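Local coordinates for extracellular solute-binding protein family 1 (Kribbella flavida, PDB 5IXP), which probably binds a solute outside the cell and hands it to an ABC transporter for uptake, its ligand not being established, at residues 165-170 and 202-207; 180-185 and 357-362; 240-245 and 328-333; 273-278 and 289-294; 308-311 and 316-319. All blocks are in the same frame, centred on the assembly; numbering follows the deposited sequence. Where two conformers were deposited one is given.

Contact 1: residues 165-170 and 202-207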
# COMPACT_ATOMS: atom_id res chain seq x y z
N ASP A 165 -9.34 9.49 10.38
CA ASP A 165 -10.11 10.16 9.33
C ASP A 165 -11.34 9.36 8.90
O ASP A 165 -12.41 9.95 8.70
CB ASP A 165 -9.21 10.48 8.12
CG ASP A 165 -8.53 9.25 7.54
OD1 ASP A 165 -8.26 8.28 8.27
OD2 ASP A 165 -8.24 9.26 6.33
N SER A 166 -11.25 8.04 8.72
CA SER A 166 -12.43 7.28 8.30
C SER A 166 -12.35 5.84 8.79
O SER A 166 -11.27 5.28 9.00
CB SER A 166 -12.62 7.29 6.77
OG SER A 166 -11.64 6.51 6.08
N ALA A 167 -13.53 5.24 8.97
CA ALA A 167 -13.61 3.82 9.31
C ALA A 167 -13.00 2.96 8.21
O ALA A 167 -12.34 1.96 8.49
CB ALA A 167 -15.06 3.42 9.57
N VAL A 168 -13.22 3.34 6.94
CA VAL A 168 -12.76 2.50 5.83
C VAL A 168 -11.24 2.39 5.82
O VAL A 168 -10.69 1.29 5.68
CB VAL A 168 -13.30 3.03 4.49
CG1 VAL A 168 -12.55 2.40 3.31
CG2 VAL A 168 -14.79 2.73 4.37
N LEU A 169 -10.53 3.51 5.98
CA LEU A 169 -9.07 3.40 5.96
C LEU A 169 -8.55 2.61 7.17
O LEU A 169 -7.55 1.89 7.05
CB LEU A 169 -8.40 4.77 5.89
CG LEU A 169 -8.46 5.48 4.52
CD1 LEU A 169 -7.47 6.65 4.46
CD2 LEU A 169 -8.20 4.51 3.38
N THR A 170 -9.22 2.72 8.32
CA THR A 170 -8.85 1.88 9.45
C THR A 170 -9.08 0.41 9.14
O THR A 170 -8.27 -0.46 9.51
CB THR A 170 -9.63 2.30 10.70
OG1 THR A 170 -9.47 3.71 10.92
CG2 THR A 170 -9.13 1.54 11.94
N ASP A 202 -16.57 -5.46 13.98
CA ASP A 202 -17.19 -5.03 15.23
C ASP A 202 -16.34 -3.99 15.94
O ASP A 202 -16.87 -3.02 16.50
CB ASP A 202 -17.44 -6.22 16.15
CG ASP A 202 -18.59 -7.09 15.68
OD1 ASP A 202 -19.40 -6.61 14.86
OD2 ASP A 202 -18.69 -8.23 16.13
N GLN A 203 -15.02 -4.18 15.94
CA GLN A 203 -14.15 -3.26 16.68
C GLN A 203 -14.12 -1.88 16.03
O GLN A 203 -14.11 -0.86 16.74
CB GLN A 203 -12.75 -3.86 16.78
CG GLN A 203 -11.82 -3.12 17.72
CD GLN A 203 -10.56 -3.92 18.03
OE1 GLN A 203 -10.14 -4.76 17.24
NE2 GLN A 203 -9.96 -3.67 19.19
N ILE A 204 -14.11 -1.81 14.70
CA ILE A 204 -14.14 -0.51 14.03
C ILE A 204 -15.50 0.14 14.19
O ILE A 204 -15.60 1.35 14.41
CB ILE A 204 -13.76 -0.65 12.55
CG1 ILE A 204 -12.36 -1.22 12.45
CG2 ILE A 204 -13.84 0.70 11.84
CD1 ILE A 204 -11.95 -1.52 11.03
N VAL A 205 -16.58 -0.64 14.06
CA VAL A 205 -17.91 -0.08 14.27
C VAL A 205 -18.03 0.49 15.68
O VAL A 205 -18.54 1.60 15.88
CB VAL A 205 -19.00 -1.14 13.99
CG1 VAL A 205 -20.35 -0.65 14.50
CG2 VAL A 205 -19.06 -1.44 12.49
N ALA A 206 -17.51 -0.23 16.68
CA ALA A 206 -17.57 0.29 18.04
C ALA A 206 -16.80 1.60 18.15
O ALA A 206 -17.23 2.53 18.84
CB ALA A 206 -17.03 -0.74 19.03
N ALA A 207 -15.66 1.71 17.45
CA ALA A 207 -14.92 2.97 17.43
C ALA A 207 -15.76 4.10 16.83
O ALA A 207 -15.75 5.23 17.35
CB ALA A 207 -13.62 2.80 16.65

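Contact 2: residues 180-185 and 357-362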
# COMPACT_ATOMS: atom_id res chain seq x y z
N GLN A 180 -6.02 -14.67 7.19
CA GLN A 180 -6.92 -14.83 6.06
C GLN A 180 -8.01 -13.79 6.16
O GLN A 180 -8.43 -13.38 7.25
CB GLN A 180 -7.52 -16.24 5.99
CG GLN A 180 -8.63 -16.48 6.97
CD GLN A 180 -9.05 -17.92 6.97
OE1 GLN A 180 -8.31 -18.79 6.50
NE2 GLN A 180 -10.23 -18.20 7.51
N ALA A 181 -8.46 -13.34 5.00
CA ALA A 181 -9.54 -12.38 4.96
C ALA A 181 -10.71 -13.00 4.21
O ALA A 181 -11.64 -13.53 4.82
CB ALA A 181 -9.09 -11.06 4.30
N TYR A 182 -10.65 -12.99 2.89
CA TYR A 182 -11.77 -13.47 2.10
C TYR A 182 -11.56 -14.87 1.53
O TYR A 182 -12.55 -15.52 1.17
CB TYR A 182 -12.05 -12.49 0.96
CG TYR A 182 -12.27 -11.08 1.45
CD1 TYR A 182 -13.20 -10.80 2.45
CD2 TYR A 182 -11.54 -10.02 0.92
CE1 TYR A 182 -13.40 -9.50 2.90
CE2 TYR A 182 -11.73 -8.72 1.36
CZ TYR A 182 -12.66 -8.46 2.35
OH TYR A 182 -12.86 -7.16 2.78
N TYR A 183 -10.32 -15.35 1.46
CA TYR A 183 -10.03 -16.58 0.74
C TYR A 183 -9.20 -17.54 1.58
O TYR A 183 -8.33 -17.13 2.35
CB TYR A 183 -9.27 -16.30 -0.56
CG TYR A 183 -10.11 -15.72 -1.67
CD1 TYR A 183 -10.79 -16.55 -2.55
CD2 TYR A 183 -10.23 -14.34 -1.84
CE1 TYR A 183 -11.55 -16.03 -3.58
CE2 TYR A 183 -10.99 -13.81 -2.86
CZ TYR A 183 -11.65 -14.65 -3.73
OH TYR A 183 -12.41 -14.13 -4.76
N SER A 184 -9.47 -18.82 1.40
CA SER A 184 -8.52 -19.85 1.77
C SER A 184 -7.37 -19.88 0.78
O SER A 184 -7.41 -19.26 -0.29
CB SER A 184 -9.19 -21.22 1.81
OG SER A 184 -9.31 -21.75 0.50
N ASN A 185 -6.33 -20.65 1.11
CA ASN A 185 -5.17 -20.75 0.23
C ASN A 185 -5.47 -21.45 -1.08
O ASN A 185 -4.66 -21.35 -2.01
CB ASN A 185 -4.03 -21.46 0.96
CG ASN A 185 -3.26 -20.52 1.85
OD1 ASN A 185 -2.95 -19.40 1.46
ND2 ASN A 185 -2.97 -20.96 3.07
N GLY A 357 -10.42 -7.73 -4.78
CA GLY A 357 -10.74 -6.31 -4.79
C GLY A 357 -12.24 -6.06 -4.89
O GLY A 357 -12.77 -5.15 -4.24
N GLU A 358 -12.93 -6.87 -5.69
CA GLU A 358 -14.37 -6.73 -5.83
C GLU A 358 -15.09 -7.08 -4.54
O GLU A 358 -16.07 -6.42 -4.18
CB GLU A 358 -14.88 -7.62 -6.97
CG GLU A 358 -14.44 -7.18 -8.36
CD GLU A 358 -13.02 -7.62 -8.73
OE1 GLU A 358 -12.30 -8.21 -7.89
OE2 GLU A 358 -12.62 -7.36 -9.88
N ILE A 359 -14.62 -8.11 -3.84
CA ILE A 359 -15.21 -8.47 -2.54
C ILE A 359 -14.94 -7.37 -1.53
O ILE A 359 -15.84 -6.94 -0.80
CB ILE A 359 -14.65 -9.82 -2.05
CG1 ILE A 359 -15.06 -10.96 -2.98
CG2 ILE A 359 -15.08 -10.10 -0.59
CD1 ILE A 359 -14.33 -12.27 -2.66
N ASN A 360 -13.69 -6.91 -1.45
CA ASN A 360 -13.36 -5.87 -0.48
C ASN A 360 -14.20 -4.62 -0.70
O ASN A 360 -14.56 -3.94 0.27
CB ASN A 360 -11.88 -5.54 -0.54
CG ASN A 360 -11.46 -4.66 0.61
OD1 ASN A 360 -11.65 -5.03 1.76
ND2 ASN A 360 -10.89 -3.49 0.31
N GLN A 361 -14.52 -4.31 -1.96
CA GLN A 361 -15.29 -3.11 -2.26
C GLN A 361 -16.67 -3.15 -1.62
O GLN A 361 -17.17 -2.12 -1.13
CB GLN A 361 -15.40 -2.94 -3.78
CG GLN A 361 -16.03 -1.63 -4.22
CD GLN A 361 -16.05 -1.46 -5.73
OE1 GLN A 361 -15.06 -1.71 -6.42
NE2 GLN A 361 -17.19 -1.03 -6.26
N VAL A 362 -17.31 -4.32 -1.60
CA VAL A 362 -18.64 -4.38 -0.99
C VAL A 362 -18.54 -4.22 0.52
O VAL A 362 -19.40 -3.58 1.14
CB VAL A 362 -19.41 -5.67 -1.40
CG1 VAL A 362 -19.15 -6.04 -2.85
CG2 VAL A 362 -19.13 -6.83 -0.46

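Contact 3: residues 240-245 and 328-333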
# COMPACT_ATOMS: atom_id res chain seq x y z
N TRP A 240 4.85 7.17 1.67
CA TRP A 240 4.52 8.07 0.57
C TRP A 240 3.37 9.02 0.90
O TRP A 240 3.17 10.00 0.17
CB TRP A 240 4.17 7.28 -0.71
CG TRP A 240 3.04 6.26 -0.56
CD1 TRP A 240 3.17 4.91 -0.36
CD2 TRP A 240 1.64 6.52 -0.63
NE1 TRP A 240 1.93 4.32 -0.29
CE2 TRP A 240 0.97 5.28 -0.46
CE3 TRP A 240 0.87 7.67 -0.82
CZ2 TRP A 240 -0.42 5.17 -0.46
CZ3 TRP A 240 -0.51 7.56 -0.82
CH2 TRP A 240 -1.14 6.31 -0.64
N LEU A 241 2.63 8.77 1.98
CA LEU A 241 1.52 9.66 2.33
C LEU A 241 1.99 10.93 3.03
O LEU A 241 1.25 11.92 3.05
CB LEU A 241 0.51 8.91 3.20
CG LEU A 241 -0.84 9.59 3.45
CD1 LEU A 241 -1.63 9.71 2.16
CD2 LEU A 241 -1.63 8.84 4.51
N LEU A 242 3.21 10.94 3.59
CA LEU A 242 3.71 12.12 4.28
C LEU A 242 3.61 13.37 3.40
O LEU A 242 3.18 14.43 3.86
CB LEU A 242 5.16 11.91 4.73
CG LEU A 242 5.37 10.80 5.75
CD1 LEU A 242 6.86 10.58 6.02
CD2 LEU A 242 4.65 11.15 7.02
N GLY A 243 4.00 13.24 2.13
CA GLY A 243 3.93 14.38 1.23
C GLY A 243 2.52 14.82 0.93
O GLY A 243 2.27 16.01 0.72
N VAL A 244 1.58 13.88 0.89
CA VAL A 244 0.18 14.23 0.70
C VAL A 244 -0.33 15.04 1.89
O VAL A 244 -1.00 16.07 1.72
CB VAL A 244 -0.66 12.96 0.49
CG1 VAL A 244 -2.14 13.29 0.46
CG2 VAL A 244 -0.24 12.25 -0.80
N ILE A 245 -0.01 14.59 3.10
CA ILE A 245 -0.46 15.29 4.31
C ILE A 245 0.11 16.70 4.33
O ILE A 245 -0.61 17.67 4.57
CB ILE A 245 -0.04 14.50 5.57
CG1 ILE A 245 -0.80 13.17 5.64
CG2 ILE A 245 -0.27 15.33 6.84
CD1 ILE A 245 -0.28 12.21 6.69
N PRO A 328 11.66 17.49 7.58
CA PRO A 328 11.50 18.70 8.40
C PRO A 328 10.05 19.04 8.73
O PRO A 328 9.77 19.48 9.85
CB PRO A 328 12.15 19.79 7.54
CG PRO A 328 13.07 19.05 6.62
CD PRO A 328 12.39 17.76 6.33
N TYR A 329 9.13 18.85 7.78
CA TYR A 329 7.73 19.18 8.05
C TYR A 329 7.18 18.37 9.22
O TYR A 329 6.45 18.91 10.07
CB TYR A 329 6.88 18.94 6.80
CG TYR A 329 5.47 19.47 6.89
CD1 TYR A 329 5.15 20.73 6.40
CD2 TYR A 329 4.44 18.70 7.45
CE1 TYR A 329 3.86 21.22 6.47
CE2 TYR A 329 3.14 19.19 7.52
CZ TYR A 329 2.86 20.45 7.03
OH TYR A 329 1.58 20.95 7.08
N PHE A 330 7.53 17.09 9.29
CA PHE A 330 7.07 16.22 10.37
C PHE A 330 8.03 16.25 11.56
O PHE A 330 8.56 15.23 12.00
CB PHE A 330 6.86 14.80 9.85
CG PHE A 330 5.60 14.63 9.07
CD1 PHE A 330 5.53 15.04 7.74
CD2 PHE A 330 4.47 14.10 9.66
CE1 PHE A 330 4.36 14.91 7.02
CE2 PHE A 330 3.29 13.96 8.95
CZ PHE A 330 3.24 14.38 7.62
N ASN A 331 8.26 17.46 12.06
CA ASN A 331 9.06 17.69 13.27
C ASN A 331 10.45 17.07 13.15
O ASN A 331 11.00 16.52 14.11
CB ASN A 331 8.33 17.16 14.52
CG ASN A 331 8.97 17.63 15.82
OD1 ASN A 331 9.45 18.75 15.91
ND2 ASN A 331 8.98 16.76 16.83
N ASN A 332 11.03 17.15 11.95
CA ASN A 332 12.36 16.61 11.69
C ASN A 332 12.45 15.13 12.04
O ASN A 332 13.46 14.66 12.56
CB ASN A 332 13.44 17.39 12.45
CG ASN A 332 13.67 18.76 11.87
OD1 ASN A 332 13.90 18.91 10.67
ND2 ASN A 332 13.62 19.77 12.72
N ALA A 333 11.38 14.39 11.77
CA ALA A 333 11.37 12.98 12.11
C ALA A 333 12.42 12.24 11.28
O ALA A 333 12.63 12.56 10.11
CB ALA A 333 9.99 12.36 11.87

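Contact 4: residues 273-278 and 289-294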
# COMPACT_ATOMS: atom_id res chain seq x y z
N SER A 273 4.55 -1.37 -6.24
CA SER A 273 4.26 -1.95 -7.54
C SER A 273 5.27 -3.04 -7.88
O SER A 273 6.14 -3.40 -7.07
CB SER A 273 4.25 -0.87 -8.63
OG SER A 273 3.22 0.08 -8.39
N TYR A 274 5.12 -3.58 -9.09
CA TYR A 274 5.91 -4.69 -9.63
C TYR A 274 6.10 -4.46 -11.12
O TYR A 274 5.27 -3.83 -11.78
CB TYR A 274 5.22 -6.07 -9.44
CG TYR A 274 5.09 -6.47 -8.01
CD1 TYR A 274 4.02 -6.02 -7.25
CD2 TYR A 274 6.04 -7.27 -7.41
CE1 TYR A 274 3.91 -6.36 -5.92
CE2 TYR A 274 5.93 -7.63 -6.06
CZ TYR A 274 4.86 -7.17 -5.33
OH TYR A 274 4.74 -7.50 -4.00
N LEU A 275 7.22 -4.95 -11.63
CA LEU A 275 7.42 -5.07 -13.07
C LEU A 275 7.15 -6.51 -13.48
O LEU A 275 7.67 -7.45 -12.86
CB LEU A 275 8.83 -4.64 -13.47
CG LEU A 275 9.23 -3.22 -13.00
CD1 LEU A 275 10.62 -2.89 -13.55
CD2 LEU A 275 8.22 -2.18 -13.45
N THR A 276 6.33 -6.69 -14.52
CA THR A 276 5.97 -8.02 -15.02
C THR A 276 6.33 -8.11 -16.49
O THR A 276 6.50 -7.10 -17.17
CB THR A 276 4.48 -8.33 -14.84
OG1 THR A 276 3.70 -7.52 -15.75
CG2 THR A 276 4.03 -8.08 -13.40
N VAL A 277 6.44 -9.34 -16.99
CA VAL A 277 6.78 -9.58 -18.39
C VAL A 277 5.73 -10.50 -18.99
O VAL A 277 5.74 -11.71 -18.73
CB VAL A 277 8.19 -10.18 -18.54
CG1 VAL A 277 8.48 -10.52 -20.02
CG2 VAL A 277 9.26 -9.22 -17.95
N PRO A 278 4.80 -9.98 -19.78
CA PRO A 278 3.78 -10.85 -20.41
C PRO A 278 4.42 -11.86 -21.35
O PRO A 278 5.47 -11.61 -21.95
CB PRO A 278 2.90 -9.86 -21.18
CG PRO A 278 3.17 -8.54 -20.60
CD PRO A 278 4.61 -8.57 -20.12
N LYS A 289 15.71 -9.25 -17.91
CA LYS A 289 16.99 -8.68 -17.50
C LYS A 289 16.84 -7.20 -17.15
O LYS A 289 17.37 -6.73 -16.13
CB LYS A 289 18.05 -8.85 -18.58
CG LYS A 289 19.43 -8.42 -18.09
CD LYS A 289 20.44 -8.08 -19.20
CE LYS A 289 20.56 -9.16 -20.22
NZ LYS A 289 21.59 -8.79 -21.25
N LEU A 290 16.13 -6.46 -18.00
CA LEU A 290 15.92 -5.04 -17.73
C LEU A 290 15.08 -4.83 -16.48
O LEU A 290 15.38 -3.96 -15.66
CB LEU A 290 15.27 -4.36 -18.94
CG LEU A 290 14.84 -2.90 -18.73
CD1 LEU A 290 16.02 -2.01 -18.32
CD2 LEU A 290 14.12 -2.34 -19.97
N ALA A 291 14.03 -5.64 -16.31
CA ALA A 291 13.18 -5.51 -15.13
C ALA A 291 13.97 -5.80 -13.85
O ALA A 291 13.80 -5.11 -12.83
CB ALA A 291 11.98 -6.44 -15.23
N ALA A 292 14.84 -6.81 -13.90
CA ALA A 292 15.67 -7.11 -12.73
C ALA A 292 16.63 -5.95 -12.44
O ALA A 292 16.86 -5.61 -11.27
CB ALA A 292 16.45 -8.41 -12.96
N TRP A 293 17.18 -5.34 -13.48
CA TRP A 293 18.10 -4.23 -13.24
C TRP A 293 17.37 -3.01 -12.68
O TRP A 293 17.86 -2.35 -11.75
CB TRP A 293 18.85 -3.88 -14.53
CG TRP A 293 19.82 -2.76 -14.35
CD1 TRP A 293 21.11 -2.86 -13.89
CD2 TRP A 293 19.60 -1.37 -14.63
NE1 TRP A 293 21.70 -1.62 -13.86
CE2 TRP A 293 20.79 -0.69 -14.31
CE3 TRP A 293 18.51 -0.64 -15.13
CZ2 TRP A 293 20.92 0.69 -14.46
CZ3 TRP A 293 18.65 0.72 -15.29
CH2 TRP A 293 19.85 1.38 -14.96
N LEU A 294 16.20 -2.69 -13.24
CA LEU A 294 15.44 -1.54 -12.76
C LEU A 294 15.05 -1.70 -11.29
O LEU A 294 14.82 -0.70 -10.61
CB LEU A 294 14.18 -1.34 -13.61
CG LEU A 294 14.40 -0.80 -15.04
CD1 LEU A 294 13.11 -0.98 -15.85
CD2 LEU A 294 14.83 0.68 -15.04

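Contact 5: residues 308-311 and 316-319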
# COMPACT_ATOMS: atom_id res chain seq x y z
N GLY A 308 11.46 9.81 -4.35
CA GLY A 308 11.10 9.53 -2.97
C GLY A 308 10.49 8.17 -2.70
O GLY A 308 10.14 7.88 -1.55
N SER A 309 10.33 7.34 -3.73
CA SER A 309 9.72 6.02 -3.54
C SER A 309 10.56 5.15 -2.62
O SER A 309 11.79 5.08 -2.75
CB SER A 309 9.58 5.34 -4.89
OG SER A 309 8.88 6.17 -5.79
N PHE A 310 9.90 4.47 -1.69
CA PHE A 310 10.66 3.75 -0.66
C PHE A 310 11.08 2.37 -1.18
O PHE A 310 10.23 1.61 -1.66
CB PHE A 310 9.87 3.61 0.63
CG PHE A 310 10.73 3.24 1.79
CD1 PHE A 310 11.48 4.21 2.45
CD2 PHE A 310 10.85 1.92 2.19
CE1 PHE A 310 12.31 3.87 3.52
CE2 PHE A 310 11.68 1.56 3.26
CZ PHE A 310 12.41 2.54 3.92
N PRO A 311 12.36 2.01 -1.09
CA PRO A 311 12.83 0.75 -1.70
C PRO A 311 12.23 -0.48 -1.02
O PRO A 311 11.93 -0.47 0.17
CB PRO A 311 14.35 0.79 -1.49
CG PRO A 311 14.68 2.24 -1.37
CD PRO A 311 13.49 2.84 -0.63
N ALA A 316 19.27 -1.77 0.12
CA ALA A 316 19.16 -0.32 0.11
C ALA A 316 19.05 0.25 1.51
O ALA A 316 19.39 1.42 1.73
CB ALA A 316 17.94 0.11 -0.73
N TYR A 317 18.60 -0.55 2.48
CA TYR A 317 18.47 -0.07 3.85
C TYR A 317 19.81 0.07 4.55
O TYR A 317 19.86 0.63 5.65
CB TYR A 317 17.56 -0.99 4.67
CG TYR A 317 16.19 -1.24 4.07
CD1 TYR A 317 15.65 -0.37 3.12
CD2 TYR A 317 15.44 -2.34 4.45
CE1 TYR A 317 14.39 -0.60 2.58
CE2 TYR A 317 14.19 -2.58 3.91
CZ TYR A 317 13.67 -1.71 2.97
OH TYR A 317 12.42 -1.95 2.44
N GLU A 318 20.88 -0.42 3.95
CA GLU A 318 22.22 -0.19 4.47
C GLU A 318 22.84 1.08 3.92
O GLU A 318 23.96 1.43 4.30
CB GLU A 318 23.15 -1.38 4.15
CG GLU A 318 22.51 -2.75 4.32
CD GLU A 318 22.64 -3.31 5.73
OE1 GLU A 318 22.58 -2.53 6.70
OE2 GLU A 318 22.81 -4.54 5.85
N SER A 319 22.13 1.78 3.04
CA SER A 319 22.65 3.00 2.43
C SER A 319 22.31 4.20 3.29
O SER A 319 21.15 4.40 3.67
CB SER A 319 22.06 3.20 1.04
OG SER A 319 22.43 4.48 0.56

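Contact 1: residues 165-170 and 202-207
Ile-204 meets the first turn of the facing helix with both arms of its side chain, each on a different target. The branch methyl CG2 stands over Ala-167, with Ile-204 CG2 3.7 Å from Ala-167 CB, while the longer arm ends at the backbone of Thr-170, with Ile-204 CD1 3.9 Å from Thr-170 C. The side chain of Thr-170 lies a little farther off, its CG2 4.3 Å from Ile-204 CD1. One rotation sorts the arms: chi1 of -60° turns CG2 opposite the backbone N of Ile-204, and an extended chi2 of 174° carries CD1 on to Thr-170, one turn further along the facing helix. Alanine supplies only a methyl here, which fits a CA separation of 6.4 Å between Ala-167 and Ile-204. The pair joins the N-terminal end of helix 167-175 to helix 195-209 in the solute-binding fold. Ser-166 is the N-cap, and Leu-169 N points almost straight at its OG (3.2 Å, 167°). Asp-371 OD2 accepts from Ala-167 N, so this helix start may steady that carboxylate. Shortening Ile-204 to an alanine would probably leave the Ala-167 methyl and the Thr-170 backbone without their apolar partner and open a gap between the helices. Helix 356-371 closes the flank, its Leu-367 touching both Ala-167 and Val-205, whereas Trp-171 and Met-174 pack on Ile-204 from farther along helix 167-175.

Contact 2: residues 180-185 and 357-362
The irregular loop that follows helix 167-175 is laid here against helix 356-371, one of the C-terminal helices of this solute-binding protein. The side chains of Tyr-182 and Ile-359 run alongside each other, pointing opposite ways, and the methyl CG2 of Ile-359 comes down over the ring centre in a CH-pi contact. Ile-359 CG2 stands 3.6 Å from the Tyr-182 ring centroid, 13° off the normal. Ala-181 CB lies toward the rim on the opposite face. The other arm of Ile-359 reaches the second tyrosine, with Ile-359 CD1 3.7 Å from Tyr-183 CE2; the hydroxyl of that ring hydrogen-bonds Arg-355 N. A chi1 of -169° swings the amide of Asn-360 opposite its own N and brings it to the edge of the Tyr-182 ring. There Tyr-182 OH donates to Asn-360 OD1 at 2.7 Å, in the carbonyl plane and on a lone pair (132°). Trp-171 NE1 also donates to that oxygen, and Asn-360 ND2 bonds Glu-172 OE2. With two donors on its oxygen and a carboxylate on its nitrogen, the buried amide has a defined flip, and the phenol, paired at its hydroxyl and covered on its face, is probably held from turning.

Contact 3: residues 240-245 and 328-333
Phe-330 O accepts from Ala-333 N at 3.0 Å, closing the loop whose aromatic side chain makes the contact with Leu-242 and Ile-245. Phe-330 is also the centre of an inverse gamma turn, supported by a weak bond from Asn-331 N to Tyr-329 O, and its own N is held by Asn-327 OD1. From this turn the ring projects at the helix 241-249, with chi1 of -78° placing CG beside the backbone N. Leu-242 crosses the ring obliquely and sets one methyl over the middle of a face: Leu-242 CD2 is 3.6 Å from the Phe-330 centroid and 13° from the normal, a CH-pi contact. The ring also borders the helix backbone, with Phe-330 CE1 3.4 Å from Leu-242 O, a close approach but not a hydrogen bond. The side chain of Ile-245, one turn on, runs roughly perpendicular to that of Phe-330, its CG2 3.7 Å from Phe-330 CZ at the end of the ring. Tyr-329 packs farther along the same helix, on Ala-246 and Ala-249, and its OH bonds Gly-250 O. Trp-257 of strand 257-260 meets the ring of Phe-330, its plane turned by about 50°. Leu-242 and Ile-245 both lean on Cys-237, which is disulfide-bonded to Cys-119. An inverse gamma turn thus delivers a loop phenylalanine into the apolar layer between helix 241-249 and the mixed sheet, in a fold of the periplasmic-binding-protein type.

Contact 4: residues 273-278 and 289-294
Leu-275 carries the strand side of this contact, and the packing is close round its side chain and slack beyond it. At the tight end Leu-275 CB lies 4.0 Å from Ala-291 CB, and the backbones come near as well, the CA atoms of these two residues being 6.1 Å apart. A chi1 of -55° sets CG of Leu-275 opposite its carbonyl carbon, and the extended chain then brings one branch to the next helical turn. There the two leucines meet at about a right angle, with Leu-275 CD1 3.9 Å from both Leu-294 CB and Leu-294 CD1. These are ordinary van der Waals separations, neither strained nor polar. The fit loosens toward the end of the strand: Val-277 also points at the helix, yet its side chain stays 4.7 Å away. On the helix, Ala-292 turns its CB away from the strand and is partly exposed, and Lys-289 is fully so. Strand 269-276 runs between its antiparallel neighbours 58-62 and 108-121, and helix 284-294 packs against them: Ile-58 touches Leu-275 and Leu-290, Tyr-109 touches Ala-291, and Tyr-21 of helix 15-24 packs against Leu-290 and Trp-293.

Contact 5: residues 308-311 and 316-319
Pro-311 and Ala-316 form the apolar centre, where Pro-311 CB lies 3.7 Å from Ala-316 CB and the proline ring presents CG to the same methyl at 3.9 Å. Next outward comes a pair of aromatic rings. Phe-310 and Tyr-317 bring their side chains across each other at about a right angle, yet the ring planes differ by only 31°, with centroids 5.5 Å apart. The rings approach obliquely; the nearest atoms are Phe-310 CE2 and Tyr-317 CE1, at 3.5 Å. For Tyr-317 a chi1 of -55° sends the ring back over the turn to the short strand 310-311. At the polar edge its hydroxyl donates to the backbone: Tyr-317 OH to Pro-311 O measures 2.8 Å, with the donor tilted 32° from the carbonyl plane. A phenylalanine in place of Tyr-317 would keep the ring but is likely to leave Pro-311 O without this donor and the turn less firmly closed. Val-340 of helix 335-344 packs on both rings, and Ile-113 of strand 108-121 does likewise. The carbonyl of the buried Pro-311 thus receives its hydrogen bond from a side chain, which ties the end of the short strand to the 3-10 turn.

Contacts 1 and 2 interleave along the chain, their centres about 18 Å apart; helix 356-371, part of contact 2, also flanks contact 1, and helix 167-175, part of contact 1, also touches contact 2. Contact 3 spans the stretch that holds contacts 4 and 5, which follow one another. Its centre is about 17 Å from that of contact 5, and the centres of contacts 4 and 5 are about 18 Å apart. Strand 108-121 pairs with 269-276 of contact 4, 310-311 of contact 5, and 257-260 beside contact 3. Contacts 1 and 4 are farthest apart, centres about 37 Å distant on opposite sides of the chain's centre. The fold, as in related binding proteins, is probably two lobes closing on a solute.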